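Local coordinates for protein mevalonate diphosphate decarboxylase (Legionella pneumophila, PDB 3LTO) that probably catalyses the ATP-dependent decarboxylation of mevalonate diphosphate to isopentenyl diphosphate, a step of isoprenoid biosynthesis, at residues 76-87 and 114-125. Sequence-based numbering, arbitrary orientation.
Sequences FIDHLVRLKEYF and FAALTKCASIAL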
# COMPACT_ATOMS: atom_id res chain seq x y z
N PHE A 76 -21.68 -7.73 8.09
CA PHE A 76 -21.54 -8.91 7.24
C PHE A 76 -22.30 -8.79 5.93
O PHE A 76 -21.77 -9.11 4.87
CB PHE A 76 -21.97 -10.17 8.01
CG PHE A 76 -21.17 -11.41 7.66
CD1 PHE A 76 -19.78 -11.39 7.74
CD2 PHE A 76 -21.81 -12.58 7.27
CE1 PHE A 76 -19.03 -12.54 7.44
CE2 PHE A 76 -21.07 -13.73 6.97
CZ PHE A 76 -19.68 -13.70 7.05
N ILE A 77 -23.55 -8.34 6.00
CA ILE A 77 -24.38 -8.18 4.82
C ILE A 77 -23.81 -7.04 3.96
O ILE A 77 -23.66 -7.18 2.74
CB ILE A 77 -25.85 -7.93 5.22
CG1 ILE A 77 -26.47 -9.25 5.71
CG2 ILE A 77 -26.65 -7.36 4.05
CD1 ILE A 77 -27.89 -9.15 6.25
N ASP A 78 -23.48 -5.91 4.58
CA ASP A 78 -22.90 -4.80 3.82
C ASP A 78 -21.68 -5.28 3.02
O ASP A 78 -21.44 -4.81 1.91
CB ASP A 78 -22.46 -3.66 4.74
CG ASP A 78 -23.61 -2.79 5.19
OD1 ASP A 78 -24.71 -2.90 4.60
OD2 ASP A 78 -23.41 -1.99 6.13
N HIS A 79 -20.91 -6.20 3.59
CA HIS A 79 -19.73 -6.68 2.89
C HIS A 79 -20.13 -7.47 1.65
O HIS A 79 -19.45 -7.42 0.63
CB HIS A 79 -18.85 -7.55 3.80
CG HIS A 79 -17.55 -7.94 3.18
ND1 HIS A 79 -16.61 -7.01 2.79
CD2 HIS A 79 -17.04 -9.15 2.84
CE1 HIS A 79 -15.58 -7.63 2.24
NE2 HIS A 79 -15.81 -8.93 2.26
N LEU A 80 -21.24 -8.21 1.73
CA LEU A 80 -21.68 -8.96 0.57
C LEU A 80 -22.14 -7.96 -0.49
O LEU A 80 -21.78 -8.09 -1.66
CB LEU A 80 -22.84 -9.91 0.91
CG LEU A 80 -23.39 -10.68 -0.30
CD1 LEU A 80 -22.23 -11.39 -0.99
CD2 LEU A 80 -24.47 -11.70 0.12
N VAL A 81 -22.91 -6.96 -0.07
CA VAL A 81 -23.40 -5.93 -0.99
C VAL A 81 -22.20 -5.31 -1.69
O VAL A 81 -22.18 -5.14 -2.91
CB VAL A 81 -24.17 -4.82 -0.23
CG1 VAL A 81 -24.46 -3.64 -1.15
CG2 VAL A 81 -25.48 -5.39 0.32
N ARG A 82 -21.19 -4.98 -0.89
CA ARG A 82 -19.96 -4.38 -1.39
C ARG A 82 -19.36 -5.28 -2.46
O ARG A 82 -18.95 -4.82 -3.52
CB ARG A 82 -18.97 -4.20 -0.22
CG ARG A 82 -17.55 -3.83 -0.63
CD ARG A 82 -16.64 -3.62 0.60
NE ARG A 82 -17.21 -2.63 1.50
CZ ARG A 82 -17.61 -2.87 2.75
NH1 ARG A 82 -17.50 -4.09 3.27
NH2 ARG A 82 -18.17 -1.90 3.46
N LEU A 83 -19.33 -6.58 -2.18
CA LEU A 83 -18.76 -7.53 -3.13
C LEU A 83 -19.61 -7.64 -4.39
O LEU A 83 -19.08 -7.72 -5.50
CB LEU A 83 -18.57 -8.90 -2.47
CG LEU A 83 -17.59 -8.89 -1.29
CD1 LEU A 83 -17.51 -10.26 -0.65
CD2 LEU A 83 -16.22 -8.45 -1.78
N LYS A 84 -20.93 -7.63 -4.23
CA LYS A 84 -21.82 -7.73 -5.38
C LYS A 84 -21.67 -6.51 -6.29
O LYS A 84 -21.70 -6.63 -7.51
CB LYS A 84 -23.27 -7.86 -4.92
CG LYS A 84 -23.57 -9.16 -4.21
CD LYS A 84 -25.05 -9.32 -3.95
CE LYS A 84 -25.60 -8.23 -3.04
NZ LYS A 84 -27.02 -8.49 -2.71
N GLU A 85 -21.51 -5.34 -5.68
CA GLU A 85 -21.34 -4.12 -6.46
C GLU A 85 -20.01 -4.15 -7.20
O GLU A 85 -19.91 -3.67 -8.32
CB GLU A 85 -21.43 -2.90 -5.54
CG GLU A 85 -22.72 -2.88 -4.74
CD GLU A 85 -22.83 -1.70 -3.80
OE1 GLU A 85 -21.80 -1.32 -3.19
OE2 GLU A 85 -23.95 -1.18 -3.66
N TYR A 86 -18.99 -4.73 -6.57
CA TYR A 86 -17.68 -4.82 -7.21
C TYR A 86 -17.80 -5.61 -8.51
O TYR A 86 -17.15 -5.29 -9.51
CB TYR A 86 -16.68 -5.50 -6.27
CG TYR A 86 -15.32 -5.78 -6.88
CD1 TYR A 86 -14.40 -4.75 -7.11
CD2 TYR A 86 -14.95 -7.07 -7.24
CE1 TYR A 86 -13.15 -5.01 -7.67
CE2 TYR A 86 -13.71 -7.35 -7.81
CZ TYR A 86 -12.80 -6.31 -8.02
OH TYR A 86 -11.57 -6.59 -8.57
N PHE A 87 -18.62 -6.66 -8.50
CA PHE A 87 -18.84 -7.49 -9.67
C PHE A 87 -19.99 -6.98 -10.54
O PHE A 87 -20.25 -7.52 -11.61
CB PHE A 87 -19.13 -8.94 -9.25
CG PHE A 87 -17.91 -9.73 -8.87
CD1 PHE A 87 -17.25 -10.51 -9.81
CD2 PHE A 87 -17.44 -9.71 -7.56
CE1 PHE A 87 -16.13 -11.26 -9.46
CE2 PHE A 87 -16.32 -10.45 -7.20
CZ PHE A 87 -15.66 -11.23 -8.15
N PHE A 114 -15.21 -13.00 7.60
CA PHE A 114 -15.18 -12.07 6.48
C PHE A 114 -14.31 -12.61 5.34
O PHE A 114 -14.64 -12.43 4.17
CB PHE A 114 -14.70 -10.68 6.93
CG PHE A 114 -15.79 -9.86 7.60
CD1 PHE A 114 -16.04 -9.99 8.96
CD2 PHE A 114 -16.58 -8.99 6.85
CE1 PHE A 114 -17.08 -9.28 9.56
CE2 PHE A 114 -17.62 -8.27 7.45
CZ PHE A 114 -17.87 -8.41 8.81
N ALA A 115 -13.20 -13.27 5.68
CA ALA A 115 -12.34 -13.84 4.64
C ALA A 115 -13.12 -14.91 3.86
O ALA A 115 -13.08 -14.94 2.63
CB ALA A 115 -11.08 -14.45 5.25
N ALA A 116 -13.83 -15.77 4.60
CA ALA A 116 -14.64 -16.84 3.99
C ALA A 116 -15.72 -16.24 3.09
O ALA A 116 -15.94 -16.69 1.98
CB ALA A 116 -15.29 -17.70 5.08
N LEU A 117 -16.42 -15.22 3.59
CA LEU A 117 -17.45 -14.57 2.81
C LEU A 117 -16.84 -13.99 1.53
O LEU A 117 -17.41 -14.12 0.45
CB LEU A 117 -18.11 -13.43 3.61
CG LEU A 117 -19.14 -12.60 2.83
CD1 LEU A 117 -20.18 -13.50 2.18
CD2 LEU A 117 -19.82 -11.61 3.77
N THR A 118 -15.69 -13.35 1.65
CA THR A 118 -15.04 -12.77 0.49
C THR A 118 -14.74 -13.84 -0.56
O THR A 118 -15.03 -13.67 -1.73
CB THR A 118 -13.72 -12.06 0.86
OG1 THR A 118 -13.99 -11.00 1.79
CG2 THR A 118 -13.06 -11.50 -0.39
N LYS A 119 -14.14 -14.94 -0.11
CA LYS A 119 -13.79 -16.04 -0.99
C LYS A 119 -15.01 -16.68 -1.64
O LYS A 119 -15.02 -16.91 -2.86
CB LYS A 119 -12.99 -17.10 -0.21
CG LYS A 119 -11.69 -16.54 0.33
CD LYS A 119 -11.01 -17.45 1.35
CE LYS A 119 -10.35 -18.65 0.71
NZ LYS A 119 -9.49 -19.37 1.70
N CYS A 120 -16.04 -16.95 -0.85
CA CYS A 120 -17.25 -17.56 -1.40
C CYS A 120 -17.96 -16.62 -2.39
O CYS A 120 -18.38 -17.06 -3.46
CB CYS A 120 -18.20 -17.95 -0.28
SG CYS A 120 -19.56 -19.00 -0.80
N ALA A 121 -18.10 -15.35 -2.03
CA ALA A 121 -18.78 -14.40 -2.90
C ALA A 121 -17.98 -14.21 -4.19
O ALA A 121 -18.55 -14.06 -5.27
CB ALA A 121 -18.97 -13.05 -2.18
N SER A 122 -16.66 -14.22 -4.06
CA SER A 122 -15.79 -14.06 -5.21
C SER A 122 -16.03 -15.19 -6.20
O SER A 122 -16.12 -14.95 -7.40
CB SER A 122 -14.32 -14.04 -4.78
OG SER A 122 -14.00 -12.81 -4.17
N ILE A 123 -16.15 -16.40 -5.68
CA ILE A 123 -16.40 -17.56 -6.52
C ILE A 123 -17.79 -17.44 -7.13
O ILE A 123 -17.94 -17.42 -8.35
CB ILE A 123 -16.29 -18.86 -5.69
CG1 ILE A 123 -14.84 -19.05 -5.23
CG2 ILE A 123 -16.76 -20.06 -6.51
CD1 ILE A 123 -14.62 -20.22 -4.32
N ALA A 124 -18.79 -17.34 -6.26
CA ALA A 124 -20.17 -17.21 -6.69
C ALA A 124 -20.38 -16.10 -7.72
O ALA A 124 -20.96 -16.32 -8.78
CB ALA A 124 -21.06 -16.96 -5.48
N LEU A 125 -19.91 -14.90 -7.40
CA LEU A 125 -20.09 -13.75 -8.28
C LEU A 125 -19.31 -13.85 -9.58
O LEU A 125 -19.74 -13.33 -10.61
CB LEU A 125 -19.74 -12.47 -7.52
CG LEU A 125 -20.70 -12.23 -6.35
CD1 LEU A 125 -20.30 -11.00 -5.54
CD2 LEU A 125 -22.12 -12.07 -6.90
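Leu83 drops as a knob into a hole formed by Leu117, Thr118, Ala121 and Leu125, where segments 76-87 and 114-125, on two helices of the GHMP-kinase-type N-terminal domain, cross at -33° on one face of its mixed sheet. The packing is tight here because Ala121 is small: its CB lies 3.5 Å from Leu83 CD1 and also meets Leu80 CD1, while Val43 and Leu45 of strand 31-47 underlie Leu117 and Ala121. At one end, Phe76 drives its CD1 edge onto the centre of the Phe114 ring, a T-shaped stack with planes at 86°. A face of Phe76 receives Leu117 CD2 in a CH-pi contact, 3.8 Å from the ring centroid; a single leucine methyl is compact enough to sit over the ring centre, close to its normal. Phe114 in turn directs its edge toward the face of His79 in an offset edge-to-face pair, completing an aromatic cluster. At the other end, Leu125 CB rests on a face of Phe87, 3.7 Å from its centroid. Lys84 meets Leu125 CD1 with its CA and with CG of its aliphatic chain, while its ammonium forms a salt bridge with Asp53. By contrast, partly exposed Arg82 marks the looser side toward solvent, its NH1 donating to His79 ND1. Histidine suits this buried polar spot because both ring nitrogens find partners: with CG anti to the backbone N (chi1 -173°) the ring reaches across, where NE2 donates to Thr118 OG1 at 2.8 Å, and that hydroxyl donates onward to Phe114 O.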